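Side-chain contacts in putative NADPH:quinone oxidoreductase (Ralstonia eutropha, PDB 3IUP), which binds NADPH and probably uses it as the hydride donor to reduce quinones: residues 159-164 with 328-333; 139-144 with 332-337; 219-224 with 233-238. All coordinates share one frame; numbering follows the deposited sequence.

In the fold
Contacts 1 and 2 are neighbours, with centres 11 Å apart, and share Ala-332 and Glu-333: helix 320-332 packs on helix 155-169 in contact 1, and the chain leaving that helix meets the end of strand 138-140 in contact 2. Contact 1 is the buried one, two apolar branch ends with a salt-bridged arginine at their border. Contact 2 is half surface, joining a leucine–proline patch to a lysine bond with a backbone carbonyl. Contact 3 lies about 25 Å from contact 1, centre to centre, at one edge of the parallel sheet; it joins a strand to the next helix through a histidine, a cysteine and two small residues, without a hydrogen bond between the segments.

Contact 1 of 3, residues 159-164 with 328-333; sequences TALGMV and QRVVAE. With NDP (NADPH dihydro-nicotinamide-adenine-dinucleotide phosphate), chain C.
Leu-161 reaches from helix 155-169 to helix 320-332 and divides its two methyl groups between neighbouring residues there. Its CD1 meets CG2 of Val-330 at 3.7 Å, the tight apolar part of the contact. Val-330 presents this branch because its other methyl, CG1, lies anti to the backbone N (chi1 174°). Both residues are buried, and the axes of their side chains cross obliquely. The second branch of Leu-161 serves the looser side: its CD2 lies 3.9 Å from NH1 of Arg-329, meeting the guanidinium at a slant.

Arg-329, partly exposed, is held by charge rather than by this touch. Its chain runs extended from CG to NE, and NE and NH2 grip Glu-333 side-on, both on the one oxygen OE1. Arg-329 NE lies 3.1 Å and its NH2 3.2 Å from Glu-333 OE1, which sits almost exactly in the guanidinium plane. From the carboxylate's side the two bonds differ: NH2 uses the syn lone pair of OE1, whereas NE comes from above the carboxylate plane. NH1 forms a salt bridge with Asp-195, so the guanidinium is fixed in rotation between two acids that probably stabilise its positive charge.

On the other flank of helix 155-169, Thr-159 faces the cofactor. Its OG1 lies 3.0 Å from C4N of NDP, a close contact with the carbon that carries the transferable hydride; the hydroxyl's hydrogen bond is to Val-155 O. The helix therefore borders the nicotinamide with one side and packs on helix 320-332 with another. Around the contact, Ile-191 of helix 183-195 and Phe-338 also touch Leu-161, Pro-157 and Leu-158 touch Val-330, and Met-163, a selenomethionine here, rests on Leu-175 and His-177 of strand 175-177.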
ATOM      1  N   THR A 159      -0.152   0.487  20.859  1.00 16.18           N
ATOM      2  CA  THR A 159      -0.474   0.800  19.484  1.00 15.73           C
ATOM      3  C   THR A 159      -0.414   2.299  19.298  1.00 15.27           C
ATOM      4  O   THR A 159       0.137   2.762  18.298  1.00 14.58           O
ATOM      5  CB  THR A 159      -1.815   0.218  19.077  1.00 17.03           C
ATOM      6  OG1 THR A 159      -1.752  -1.215  19.199  1.00 18.60           O
ATOM      7  CG2 THR A 159      -2.213   0.564  17.643  1.00 13.75           C
ATOM      8  N   ALA A 160      -0.969   3.063  20.232  1.00 15.53           N
ATOM      9  CA  ALA A 160      -0.939   4.526  20.109  1.00 15.64           C
ATOM     10  C   ALA A 160       0.497   5.009  20.099  1.00 15.30           C
ATOM     11  O   ALA A 160       0.887   5.816  19.251  1.00 17.16           O
ATOM     12  CB  ALA A 160      -1.741   5.195  21.204  1.00 16.10           C
ATOM     13  N   LEU A 161       1.296   4.522  21.036  1.00 16.64           N
ATOM     14  CA  LEU A 161       2.708   4.869  21.019  1.00 15.88           C
ATOM     15  C   LEU A 161       3.385   4.369  19.748  1.00 16.08           C
ATOM     16  O   LEU A 161       4.274   5.047  19.196  1.00 17.28           O
ATOM     17  CB  LEU A 161       3.408   4.301  22.260  1.00 15.31           C
ATOM     18  CG  LEU A 161       3.013   5.011  23.548  1.00 16.92           C
ATOM     19  CD1 LEU A 161       3.480   4.160  24.723  1.00 17.87           C
ATOM     20  CD2 LEU A 161       3.592   6.441  23.603  1.00 17.15           C
ATOM     21  N   GLY A 162       3.012   3.204  19.273  1.00 14.98           N
ATOM     22  CA  GLY A 162       3.588   2.676  18.067  1.00 16.76           C
ATOM     23  C   GLY A 162       3.299   3.453  16.808  1.00 16.36           C
ATOM     24  O   GLY A 162       4.098   3.458  15.878  1.00 15.73           O
HETATM   25  N   MSE A 163       2.150   4.111  16.771  1.00 16.93           N
HETATM   26  CA  MSE A 163       1.848   5.038  15.647  1.00 16.18           C
HETATM   27  C   MSE A 163       2.847   6.176  15.627  1.00 15.80           C
HETATM   28  O   MSE A 163       3.362   6.515  14.576  1.00 14.54           O
HETATM   29  CB  MSE A 163       0.420   5.584  15.784  1.00 16.88           C
HETATM   30  CG  MSE A 163      -0.536   4.530  15.621  1.00 16.72           C
HETATM   31 SE   MSE A 163      -2.337   5.328  15.884  0.75 16.15          SE
HETATM   32  CE  MSE A 163      -3.245   3.820  15.443  1.00 16.45           C
ATOM     33  N   VAL A 164       3.099   6.778  16.782  1.00 16.08           N
ATOM     34  CA  VAL A 164       4.086   7.839  16.881  1.00 16.47           C
ATOM     35  C   VAL A 164       5.510   7.337  16.572  1.00 16.38           C
ATOM     36  O   VAL A 164       6.263   7.964  15.803  1.00 15.84           O
ATOM     37  CB  VAL A 164       4.019   8.555  18.216  1.00 17.11           C
ATOM     38  CG1 VAL A 164       5.155   9.581  18.325  1.00 19.36           C
ATOM     39  CG2 VAL A 164       2.627   9.207  18.365  1.00 18.69           C
ATOM     40  N   GLN A 328       7.133   1.207  30.017  1.00 24.38           N
ATOM     41  CA  GLN A 328       7.399   2.038  31.177  1.00 25.32           C
ATOM     42  C   GLN A 328       6.650   3.374  31.139  1.00 24.71           C
ATOM     43  O   GLN A 328       6.135   3.831  32.154  1.00 23.96           O
ATOM     44  CB  GLN A 328       8.894   2.279  31.291  1.00 26.71           C
ATOM     45  CG  GLN A 328       9.688   1.004  31.578  1.00 30.00           C
ATOM     46  CD  GLN A 328      11.189   1.282  31.693  1.00 36.66           C
ATOM     47  OE1 GLN A 328      11.869   1.559  30.693  1.00 42.26           O
ATOM     48  NE2 GLN A 328      11.710   1.202  32.911  1.00 39.61           N
ATOM     49  N   ARG A 329       6.555   3.985  29.957  1.00 23.66           N
ATOM     50  CA  ARG A 329       5.753   5.191  29.835  1.00 23.36           C
ATOM     51  C   ARG A 329       4.260   4.920  30.071  1.00 22.02           C
ATOM     52  O   ARG A 329       3.552   5.726  30.692  1.00 22.30           O
ATOM     53  CB  ARG A 329       5.950   5.871  28.482  1.00 23.40           C
ATOM     54  CG  ARG A 329       4.972   7.033  28.356  1.00 25.33           C
ATOM     55  CD  ARG A 329       5.253   7.910  27.225  1.00 26.98           C
ATOM     56  NE  ARG A 329       4.293   8.997  27.227  1.00 27.27           N
ATOM     57  CZ  ARG A 329       4.201   9.871  26.248  1.00 24.44           C
ATOM     58  NH1 ARG A 329       4.980   9.741  25.174  1.00 25.21           N
ATOM     59  NH2 ARG A 329       3.309  10.850  26.336  1.00 25.91           N
ATOM     60  N   VAL A 330       3.765   3.786  29.577  1.00 21.98           N
ATOM     61  CA  VAL A 330       2.366   3.432  29.813  1.00 21.14           C
ATOM     62  C   VAL A 330       2.105   3.342  31.348  1.00 21.42           C
ATOM     63  O   VAL A 330       1.135   3.905  31.856  1.00 21.66           O
ATOM     64  CB  VAL A 330       1.948   2.118  29.079  1.00 20.79           C
ATOM     65  CG1 VAL A 330       0.551   1.716  29.476  1.00 19.32           C
ATOM     66  CG2 VAL A 330       2.039   2.278  27.526  1.00 20.04           C
ATOM     67  N   VAL A 331       2.985   2.666  32.067  1.00 22.25           N
ATOM     68  CA  VAL A 331       2.833   2.539  33.526  1.00 23.13           C
ATOM     69  C   VAL A 331       2.843   3.918  34.192  1.00 23.72           C
ATOM     70  O   VAL A 331       1.997   4.207  35.035  1.00 23.39           O
ATOM     71  CB  VAL A 331       3.870   1.569  34.138  1.00 23.74           C
ATOM     72  CG1 VAL A 331       3.960   1.751  35.715  1.00 24.00           C
ATOM     73  CG2 VAL A 331       3.514   0.125  33.717  1.00 23.59           C
ATOM     74  N   ALA A 332       3.746   4.791  33.742  1.00 23.83           N
ATOM     75  CA  ALA A 332       3.906   6.110  34.321  1.00 23.92           C
ATOM     76  C   ALA A 332       2.678   7.001  34.117  1.00 24.24           C
ATOM     77  O   ALA A 332       2.434   7.879  34.919  1.00 25.36           O
ATOM     78  CB  ALA A 332       5.163   6.791  33.727  1.00 25.16           C
ATOM     79  N   GLU A 333       1.914   6.777  33.051  1.00 24.19           N
ATOM     80  CA  GLU A 333       0.804   7.662  32.680  1.00 24.17           C
ATOM     81  C   GLU A 333      -0.455   6.843  32.549  1.00 23.55           C
ATOM     82  O   GLU A 333      -1.373   7.171  31.763  1.00 23.53           O
ATOM     83  CB  GLU A 333       1.140   8.393  31.381  1.00 24.15           C
ATOM     84  CG  GLU A 333       2.339   9.342  31.535  1.00 23.89           C
ATOM     85  CD  GLU A 333       2.879   9.883  30.227  1.00 25.03           C
ATOM     86  OE1 GLU A 333       2.138   9.985  29.212  1.00 26.32           O
ATOM     87  OE2 GLU A 333       4.084  10.236  30.212  1.00 29.59           O
TER
HETATM   88  PA  NDP C 401     -13.363   1.532  20.517  0.80 19.46           P
HETATM   89  O1A NDP C 401     -13.031   2.262  21.723  0.80 17.83           O
HETATM   90  O2A NDP C 401     -14.359   0.440  20.585  0.80 20.74           O
HETATM   91  O5B NDP C 401     -13.898   2.694  19.466  0.80 17.61           O
HETATM   92  C5B NDP C 401     -14.211   2.257  18.139  0.80 18.49           C
HETATM   93  C4B NDP C 401     -14.478   3.465  17.294  0.80 16.98           C
HETATM   94  O4B NDP C 401     -14.737   2.973  16.011  0.80 20.34           O
HETATM   95  C3B NDP C 401     -15.698   4.274  17.761  0.80 18.15           C
HETATM   96  O3B NDP C 401     -15.485   5.668  17.841  0.80 18.71           O
HETATM   97  C2B NDP C 401     -16.741   4.014  16.651  0.80 18.25           C
HETATM   98  O2B NDP C 401     -17.587   5.128  16.368  0.80 17.45           O
HETATM   99  C1B NDP C 401     -15.833   3.717  15.466  0.80 18.81           C
HETATM  100  N9A NDP C 401     -16.464   2.873  14.443  0.80 18.89           N
HETATM  101  C8A NDP C 401     -17.096   1.671  14.685  0.80 20.10           C
HETATM  102  N7A NDP C 401     -17.477   1.140  13.509  0.80 16.64           N
HETATM  103  C5A NDP C 401     -17.082   1.989  12.492  0.80 21.48           C
HETATM  104  C6A NDP C 401     -17.205   1.972  11.088  0.80 21.56           C
HETATM  105  N6A NDP C 401     -17.884   1.027  10.414  0.80 20.30           N
HETATM  106  N1A NDP C 401     -16.671   3.012  10.356  0.80 19.83           N
HETATM  107  C2A NDP C 401     -16.061   4.068  10.959  0.80 19.86           C
HETATM  108  N3A NDP C 401     -15.941   4.080  12.330  0.80 22.52           N
HETATM  109  C4A NDP C 401     -16.440   3.070  13.082  0.80 21.16           C
HETATM  110  O3  NDP C 401     -12.104   0.864  19.755  0.80 20.99           O
HETATM  111  PN  NDP C 401     -10.642   0.750  20.293  0.80 20.11           P
HETATM  112  O1N NDP C 401     -10.069   2.004  20.716  0.80 16.98           O
HETATM  113  O2N NDP C 401     -10.490  -0.395  21.254  0.80 16.24           O
HETATM  114  O5D NDP C 401      -9.891   0.300  18.919  0.80 19.48           O
HETATM  115  C5D NDP C 401      -9.704   1.268  17.875  0.80 20.79           C
HETATM  116  C4D NDP C 401      -9.234   0.567  16.606  0.80 21.31           C
HETATM  117  O4D NDP C 401      -7.837   0.255  16.796  0.80 21.51           O
HETATM  118  C3D NDP C 401      -9.962  -0.744  16.243  0.80 21.77           C
HETATM  119  O3D NDP C 401     -10.141  -0.864  14.846  0.80 19.22           O
HETATM  120  C2D NDP C 401      -8.961  -1.789  16.708  0.80 22.47           C
HETATM  121  O2D NDP C 401      -9.075  -3.065  16.096  0.80 25.64           O
HETATM  122  C1D NDP C 401      -7.663  -1.077  16.318  0.80 21.89           C
HETATM  123  N1N NDP C 401      -6.452  -1.677  16.925  0.80 19.96           N
HETATM  124  C2N NDP C 401      -5.594  -2.284  16.069  0.80 20.71           C
HETATM  125  C3N NDP C 401      -4.450  -2.890  16.517  0.80 19.78           C
HETATM  126  C7N NDP C 401      -3.436  -3.442  15.533  0.80 20.14           C
HETATM  127  O7N NDP C 401      -2.369  -4.148  16.082  0.80 19.94           O
HETATM  128  N7N NDP C 401      -3.523  -3.316  14.203  0.80 17.59           N
HETATM  129  C4N NDP C 401      -3.993  -2.650  17.904  0.80 17.42           C
HETATM  130  C5N NDP C 401      -5.008  -1.948  18.771  0.80 21.10           C
HETATM  131  C6N NDP C 401      -6.202  -1.478  18.238  0.80 21.29           C
HETATM  132  P2B NDP C 401     -19.218   4.954  16.265  0.80 20.66           P
HETATM  133  O1X NDP C 401     -19.787   5.337  17.639  0.80 20.30           O
HETATM  134  O2X NDP C 401     -19.637   3.537  15.883  0.80 20.42           O
HETATM  135  O3X NDP C 401     -19.620   5.957  15.173  0.80 19.10           O

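Contact 2 of 3, residues 139-144 with 332-337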
ATOM      1  N   LEU A 139       3.411  -7.487  33.513  1.00 24.04           N
ATOM      2  CA  LEU A 139       3.759  -6.093  33.759  1.00 24.00           C
ATOM      3  C   LEU A 139       3.232  -5.739  35.139  1.00 23.80           C
ATOM      4  O   LEU A 139       2.019  -5.750  35.360  1.00 22.76           O
ATOM      5  CB  LEU A 139       3.087  -5.204  32.712  1.00 23.89           C
ATOM      6  CG  LEU A 139       3.410  -3.719  32.634  1.00 25.87           C
ATOM      7  CD1 LEU A 139       4.917  -3.504  32.472  1.00 29.71           C
ATOM      8  CD2 LEU A 139       2.639  -3.160  31.437  1.00 29.32           C
ATOM      9  N   VAL A 140       4.126  -5.401  36.064  1.00 23.51           N
ATOM     10  CA  VAL A 140       3.717  -4.993  37.417  1.00 24.55           C
ATOM     11  C   VAL A 140       3.091  -3.593  37.384  1.00 24.75           C
ATOM     12  O   VAL A 140       3.686  -2.639  36.844  1.00 25.35           O
ATOM     13  CB  VAL A 140       4.907  -5.041  38.434  1.00 25.59           C
ATOM     14  CG1 VAL A 140       4.443  -4.589  39.807  1.00 25.08           C
ATOM     15  CG2 VAL A 140       5.478  -6.455  38.522  1.00 25.52           C
ATOM     16  N   LEU A 141       1.878  -3.477  37.913  1.00 23.74           N
ATOM     17  CA  LEU A 141       1.135  -2.237  37.833  1.00 24.77           C
ATOM     18  C   LEU A 141       1.581  -1.288  38.955  1.00 25.84           C
ATOM     19  O   LEU A 141       2.016  -1.733  40.006  1.00 24.70           O
ATOM     20  CB  LEU A 141      -0.375  -2.496  37.902  1.00 24.61           C
ATOM     21  CG  LEU A 141      -0.978  -3.148  36.635  1.00 25.29           C
ATOM     22  CD1 LEU A 141      -2.455  -3.380  36.846  1.00 25.16           C
ATOM     23  CD2 LEU A 141      -0.681  -2.301  35.347  1.00 23.93           C
ATOM     24  N   PRO A 142       1.455   0.020  38.738  1.00 26.76           N
ATOM     25  CA  PRO A 142       1.875   0.949  39.783  1.00 27.46           C
ATOM     26  C   PRO A 142       0.976   0.949  41.020  1.00 28.08           C
ATOM     27  O   PRO A 142      -0.146   0.480  40.980  1.00 28.04           O
ATOM     28  CB  PRO A 142       1.813   2.313  39.080  1.00 26.95           C
ATOM     29  CG  PRO A 142       0.904   2.159  37.941  1.00 27.83           C
ATOM     30  CD  PRO A 142       0.742   0.694  37.640  1.00 26.94           C
ATOM     31  N   GLU A 143       1.489   1.498  42.118  1.00 29.62           N
ATOM     32  CA  GLU A 143       0.761   1.561  43.377  1.00 30.88           C
ATOM     33  C   GLU A 143      -0.555   2.275  43.156  1.00 31.51           C
ATOM     34  O   GLU A 143      -0.626   3.273  42.433  1.00 31.17           O
ATOM     35  CB  GLU A 143       1.575   2.297  44.464  1.00 32.52           C
ATOM     36  CG  GLU A 143       1.324   1.710  45.850  1.00 35.05           C
ATOM     37  CD  GLU A 143       2.050   0.382  46.048  1.00 40.38           C
ATOM     38  OE1 GLU A 143       3.296   0.382  45.915  1.00 45.08           O
ATOM     39  OE2 GLU A 143       1.396  -0.660  46.338  1.00 43.89           O
ATOM     40  N   GLY A 144      -1.612   1.730  43.744  1.00 31.94           N
ATOM     41  CA  GLY A 144      -2.928   2.335  43.628  1.00 31.91           C
ATOM     42  C   GLY A 144      -3.639   2.038  42.319  1.00 31.50           C
ATOM     43  O   GLY A 144      -4.724   2.573  42.083  1.00 33.20           O
ATOM     44  N   ALA A 332       3.746   4.791  33.742  1.00 23.83           N
ATOM     45  CA  ALA A 332       3.906   6.110  34.321  1.00 23.92           C
ATOM     46  C   ALA A 332       2.678   7.001  34.117  1.00 24.24           C
ATOM     47  O   ALA A 332       2.434   7.879  34.919  1.00 25.36           O
ATOM     48  CB  ALA A 332       5.163   6.791  33.727  1.00 25.16           C
ATOM     49  N   GLU A 333       1.914   6.777  33.051  1.00 24.19           N
ATOM     50  CA  GLU A 333       0.804   7.662  32.680  1.00 24.17           C
ATOM     51  C   GLU A 333      -0.455   6.843  32.549  1.00 23.55           C
ATOM     52  O   GLU A 333      -1.373   7.171  31.763  1.00 23.53           O
ATOM     53  CB  GLU A 333       1.140   8.393  31.381  1.00 24.15           C
ATOM     54  CG  GLU A 333       2.339   9.342  31.535  1.00 23.89           C
ATOM     55  CD  GLU A 333       2.879   9.883  30.227  1.00 25.03           C
ATOM     56  OE1 GLU A 333       2.138   9.985  29.212  1.00 26.32           O
ATOM     57  OE2 GLU A 333       4.084  10.236  30.212  1.00 29.59           O
ATOM     58  N   LEU A 334      -0.523   5.794  33.366  1.00 23.69           N
ATOM     59  CA  LEU A 334      -1.564   4.794  33.235  1.00 24.41           C
ATOM     60  C   LEU A 334      -2.940   5.384  33.410  1.00 24.41           C
ATOM     61  O   LEU A 334      -3.857   5.023  32.687  1.00 25.59           O
ATOM     62  CB  LEU A 334      -1.351   3.640  34.220  1.00 23.99           C
ATOM     63  CG  LEU A 334      -2.315   2.464  34.071  1.00 24.40           C
ATOM     64  CD1 LEU A 334      -2.198   1.816  32.718  1.00 23.08           C
ATOM     65  CD2 LEU A 334      -2.033   1.423  35.179  1.00 25.59           C
ATOM     66  N   LYS A 335      -3.083   6.299  34.366  1.00 25.51           N
ATOM     67  CA  LYS A 335      -4.395   6.859  34.687  1.00 25.71           C
ATOM     68  C   LYS A 335      -4.623   8.236  34.058  1.00 25.83           C
ATOM     69  O   LYS A 335      -5.698   8.831  34.216  1.00 26.94           O
ATOM     70  CB  LYS A 335      -4.572   6.923  36.211  1.00 26.75           C
ATOM     71  CG  LYS A 335      -4.804   5.586  36.909  1.00 29.83           C
ATOM     72  CD  LYS A 335      -5.033   5.820  38.375  1.00 33.62           C
ATOM     73  CE  LYS A 335      -5.330   4.559  39.110  1.00 35.97           C
ATOM     74  NZ  LYS A 335      -5.307   4.739  40.585  1.00 35.78           N
ATOM     75  N   THR A 336      -3.636   8.739  33.322  1.00 24.33           N
ATOM     76  CA  THR A 336      -3.771  10.022  32.669  1.00 23.49           C
ATOM     77  C   THR A 336      -3.784   9.804  31.166  1.00 22.61           C
ATOM     78  O   THR A 336      -4.833   9.535  30.608  1.00 21.56           O
ATOM     79  CB  THR A 336      -2.685  10.975  33.147  1.00 23.86           C
ATOM     80  OG1 THR A 336      -1.406  10.406  32.891  1.00 24.49           O
ATOM     81  CG2 THR A 336      -2.852  11.233  34.657  1.00 25.22           C
ATOM     82  N   THR A 337      -2.630   9.860  30.521  1.00 22.57           N
ATOM     83  CA  THR A 337      -2.564   9.698  29.059  1.00 21.99           C
ATOM     84  C   THR A 337      -3.239   8.404  28.564  1.00 22.15           C
ATOM     85  O   THR A 337      -3.927   8.405  27.553  1.00 22.27           O
ATOM     86  CB  THR A 337      -1.122   9.665  28.625  1.00 22.14           C
ATOM     87  OG1 THR A 337      -0.437  10.758  29.228  1.00 20.75           O
ATOM     88  CG2 THR A 337      -1.006   9.701  27.098  1.00 21.23           C
TER
HETATM   89  O   HOH W   1      -2.597   4.803  40.772  1.00 51.56           O
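Leu-334 and Lys-335 turn toward the chain that follows strand 138-140, one making an apolar contact and the other a polar one. The lysine can be followed outward from CB. CG stands anti to the carbonyl carbon (chi1 -73°), and beyond it the chain is extended, carrying CD and CE across to Gly-144. CE of Lys-335 comes within 3.6 Å of Gly-144 O, and NZ closes on the same oxygen at 2.7 Å. The bond is short but not aimed at a lone pair: NZ stands 49° above the carbonyl plane. A water accepts a further hydrogen bond from Lys-335 NZ at 2.7 Å and donates one to Glu-143 O, so the ammonium group joins two successive carbonyls, one through water. Asp-149 adds a long, weak ion pair.

Leu-334 is itself buried and makes the apolar part. Its CD2 sits 3.8 Å from CD of Pro-142 and 4.0 Å from CD2 of Leu-141, crossing both side chains at about a right angle. OG1 of Thr-337 donates to Glu-333 OE1 at 2.7 Å, on the anti side and tilted out of the carboxylate plane.

Residues 333-336 form a type I beta turn, closed by Thr-336 N to Glu-333 O, directly after helix 320-332. This helix-ending turn packs against the chain after strand 138-140, on the GroES-like side of a fold consistent with the medium-chain dehydrogenase/reductase family.

Contact 3 of 3, residues 219-224 with 233-238; sequences HVCNAA and TEALVS
His-219 and Ala-235 bring their backbones nearest, with 6.5 Å between CA atoms, where the chain at strand 220-222 packs against helix 228-239. Strand 220-222 is one of the two edge strands, within this chain, of the parallel Rossmann-like sheet, and the helix is the next element along the chain, leading on to strand 243-249 on the far side of strand 175-177.

Ala-235 offers a small, buried methyl. Its CB lies 4.0 Å from SG of Cys-221 and 4.1 Å from ND1 of His-219, so that two residues on the same side of the extended chain share one methyl. His-219 continues along the helix to the residue one turn later: its CE1 touches CB of Ser-238 at 3.7 Å in the conformer given, one of two for this serine. The imidazole meets both helix residues obliquely. It is carried along the helix surface by a CG anti to the carbonyl carbon (chi1 -62°). The buried cysteine end also touches Phe-228 and Asp-231, whereas Ser-238 lies at the exposed margin.

Val-220 points away from this helix and packs on helix 206-214, so the edge strand is covered on both faces. Val-200 of the adjacent strand 199-203 also touches Ala-235. At the end of strand 220-222, Asn-222 forms an Asx turn: its OD1 accepts from the backbone N of Ala-224 at 3.0 Å, with that nitrogen well above the amide plane.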
ATOM      1  N   HIS A 219      -6.964  19.565  15.942  1.00 17.72           N
ATOM      2  CA  HIS A 219      -7.555  19.360  14.618  1.00 18.54           C
ATOM      3  C   HIS A 219      -8.441  18.166  14.605  1.00 18.93           C
ATOM      4  O   HIS A 219      -7.966  17.044  14.822  1.00 18.14           O
ATOM      5  CB  HIS A 219      -6.477  19.089  13.587  1.00 19.03           C
ATOM      6  CG  HIS A 219      -5.507  20.197  13.408  1.00 19.65           C
ATOM      7  ND1 HIS A 219      -5.828  21.346  12.722  1.00 22.06           N
ATOM      8  CD2 HIS A 219      -4.233  20.346  13.838  1.00 19.55           C
ATOM      9  CE1 HIS A 219      -4.778  22.154  12.721  1.00 22.23           C
ATOM     10  NE2 HIS A 219      -3.797  21.568  13.387  1.00 21.52           N
ATOM     11  N   VAL A 220      -9.708  18.372  14.287  1.00 18.39           N
ATOM     12  CA  VAL A 220     -10.647  17.301  14.158  1.00 18.83           C
ATOM     13  C   VAL A 220     -11.487  17.557  12.939  1.00 20.36           C
ATOM     14  O   VAL A 220     -12.040  18.652  12.793  1.00 21.34           O
ATOM     15  CB  VAL A 220     -11.565  17.215  15.371  1.00 19.45           C
ATOM     16  CG1 VAL A 220     -12.438  15.990  15.263  1.00 20.12           C
ATOM     17  CG2 VAL A 220     -10.729  17.198  16.700  1.00 16.67           C
ATOM     18  N   CYS A 221     -11.534  16.580  12.031  1.00 18.58           N
ATOM     19  CA  CYS A 221     -12.347  16.610  10.831  1.00 19.39           C
ATOM     20  C   CYS A 221     -13.372  15.509  10.858  1.00 19.22           C
ATOM     21  O   CYS A 221     -13.084  14.369  11.203  1.00 20.33           O
ATOM     22  CB  CYS A 221     -11.481  16.411   9.592  1.00 19.51           C
ATOM     23  SG  CYS A 221     -10.200  17.673   9.481  1.00 24.45           S
ATOM     24  N   ASN A 222     -14.577  15.850  10.460  1.00 19.23           N
ATOM     25  CA  ASN A 222     -15.706  14.943  10.454  1.00 20.01           C
ATOM     26  C   ASN A 222     -15.957  14.506   9.026  1.00 20.52           C
ATOM     27  O   ASN A 222     -16.286  15.294   8.181  1.00 20.45           O
ATOM     28  CB  ASN A 222     -16.930  15.646  11.050  1.00 19.63           C
ATOM     29  CG  ASN A 222     -18.194  14.824  10.991  1.00 23.09           C
ATOM     30  OD1 ASN A 222     -18.170  13.632  10.760  1.00 21.07           O
ATOM     31  ND2 ASN A 222     -19.307  15.459  11.304  1.00 23.71           N
ATOM     32  N   ALA A 223     -15.847  13.189   8.785  1.00 21.55           N
ATOM     33  CA  ALA A 223     -16.097  12.629   7.466  1.00 22.41           C
ATOM     34  C   ALA A 223     -17.510  12.898   6.942  1.00 24.22           C
ATOM     35  O   ALA A 223     -17.703  12.932   5.737  1.00 24.79           O
ATOM     36  CB  ALA A 223     -15.782  11.077   7.501  1.00 22.53           C
ATOM     37  N   ALA A 224     -18.482  13.106   7.838  1.00 24.18           N
ATOM     38  CA  ALA A 224     -19.850  13.457   7.453  1.00 24.76           C
ATOM     39  C   ALA A 224     -19.979  14.920   7.024  1.00 24.42           C
ATOM     40  O   ALA A 224     -21.032  15.319   6.545  1.00 26.12           O
ATOM     41  CB  ALA A 224     -20.830  13.159   8.607  1.00 24.79           C
ATOM     42  N   THR A 233      -7.889  18.933   4.000  1.00 17.54           N
ATOM     43  CA  THR A 233      -6.769  19.526   3.276  1.00 18.53           C
ATOM     44  C   THR A 233      -6.164  20.683   4.089  1.00 17.70           C
ATOM     45  O   THR A 233      -4.944  20.786   4.251  1.00 17.46           O
ATOM     46  CB  THR A 233      -7.152  19.960   1.853  1.00 17.65           C
ATOM     47  OG1 THR A 233      -7.683  18.858   1.109  1.00 17.93           O
ATOM     48  CG2 THR A 233      -5.927  20.561   1.109  1.00 19.64           C
ATOM     49  N   GLU A 234      -7.015  21.542   4.659  1.00 18.41           N
ATOM     50  CA  GLU A 234      -6.503  22.640   5.493  1.00 19.02           C
ATOM     51  C   GLU A 234      -5.741  22.114   6.698  1.00 17.55           C
ATOM     52  O   GLU A 234      -4.717  22.621   7.033  1.00 17.08           O
ATOM     53  CB  GLU A 234      -7.631  23.525   6.042  1.00 20.81           C
ATOM     54  CG  GLU A 234      -8.405  24.300   5.031  1.00 28.80           C
ATOM     55  CD  GLU A 234      -9.633  25.034   5.668  1.00 37.35           C
ATOM     56  OE1 GLU A 234      -9.574  25.322   6.889  1.00 43.65           O
ATOM     57  OE2 GLU A 234     -10.641  25.304   4.953  1.00 40.31           O
ATOM     58  N   ALA A 235      -6.308  21.126   7.380  1.00 17.33           N
ATOM     59  CA  ALA A 235      -5.638  20.486   8.523  1.00 16.48           C
ATOM     60  C   ALA A 235      -4.281  19.899   8.113  1.00 16.70           C
ATOM     61  O   ALA A 235      -3.318  19.959   8.878  1.00 16.29           O
ATOM     62  CB  ALA A 235      -6.553  19.400   9.147  1.00 15.89           C
ATOM     63  N   LEU A 236      -4.238  19.280   6.932  1.00 16.80           N
ATOM     64  CA  LEU A 236      -2.964  18.742   6.411  1.00 17.18           C
ATOM     65  C   LEU A 236      -1.945  19.831   6.056  1.00 18.07           C
ATOM     66  O   LEU A 236      -0.763  19.697   6.313  1.00 17.61           O
ATOM     67  CB  LEU A 236      -3.211  17.755   5.284  1.00 17.10           C
ATOM     68  CG  LEU A 236      -3.948  16.502   5.751  1.00 17.16           C
ATOM     69  CD1 LEU A 236      -4.472  15.720   4.554  1.00 17.62           C
ATOM     70  CD2 LEU A 236      -3.016  15.637   6.658  1.00 16.90           C
ATOM     71  N   VAL A 237      -2.402  20.961   5.523  1.00 18.89           N
ATOM     72  CA  VAL A 237      -1.503  22.107   5.372  1.00 19.12           C
ATOM     73  C   VAL A 237      -0.964  22.569   6.713  1.00 18.60           C
ATOM     74  O   VAL A 237       0.235  22.761   6.872  1.00 18.75           O
ATOM     75  CB  VAL A 237      -2.187  23.264   4.613  1.00 19.48           C
ATOM     76  CG1 VAL A 237      -1.296  24.495   4.630  1.00 20.83           C
ATOM     77  CG2 VAL A 237      -2.512  22.791   3.219  1.00 17.05           C
ATOM     78  N   SER A 238      -1.840  22.691   7.711  1.00 18.39           N
ATOM     79  CA  SER A 238      -1.436  23.117   9.028  0.60 18.75           C
ATOM     80  C   SER A 238      -0.415  22.192   9.675  1.00 18.73           C
ATOM     81  O   SER A 238       0.599  22.659  10.225  1.00 18.98           O
ATOM     82  CB  SER A 238      -2.650  23.244   9.938  0.60 18.98           C
ATOM     83  OG  SER A 238      -3.475  24.298   9.485  0.60 20.64           O
TER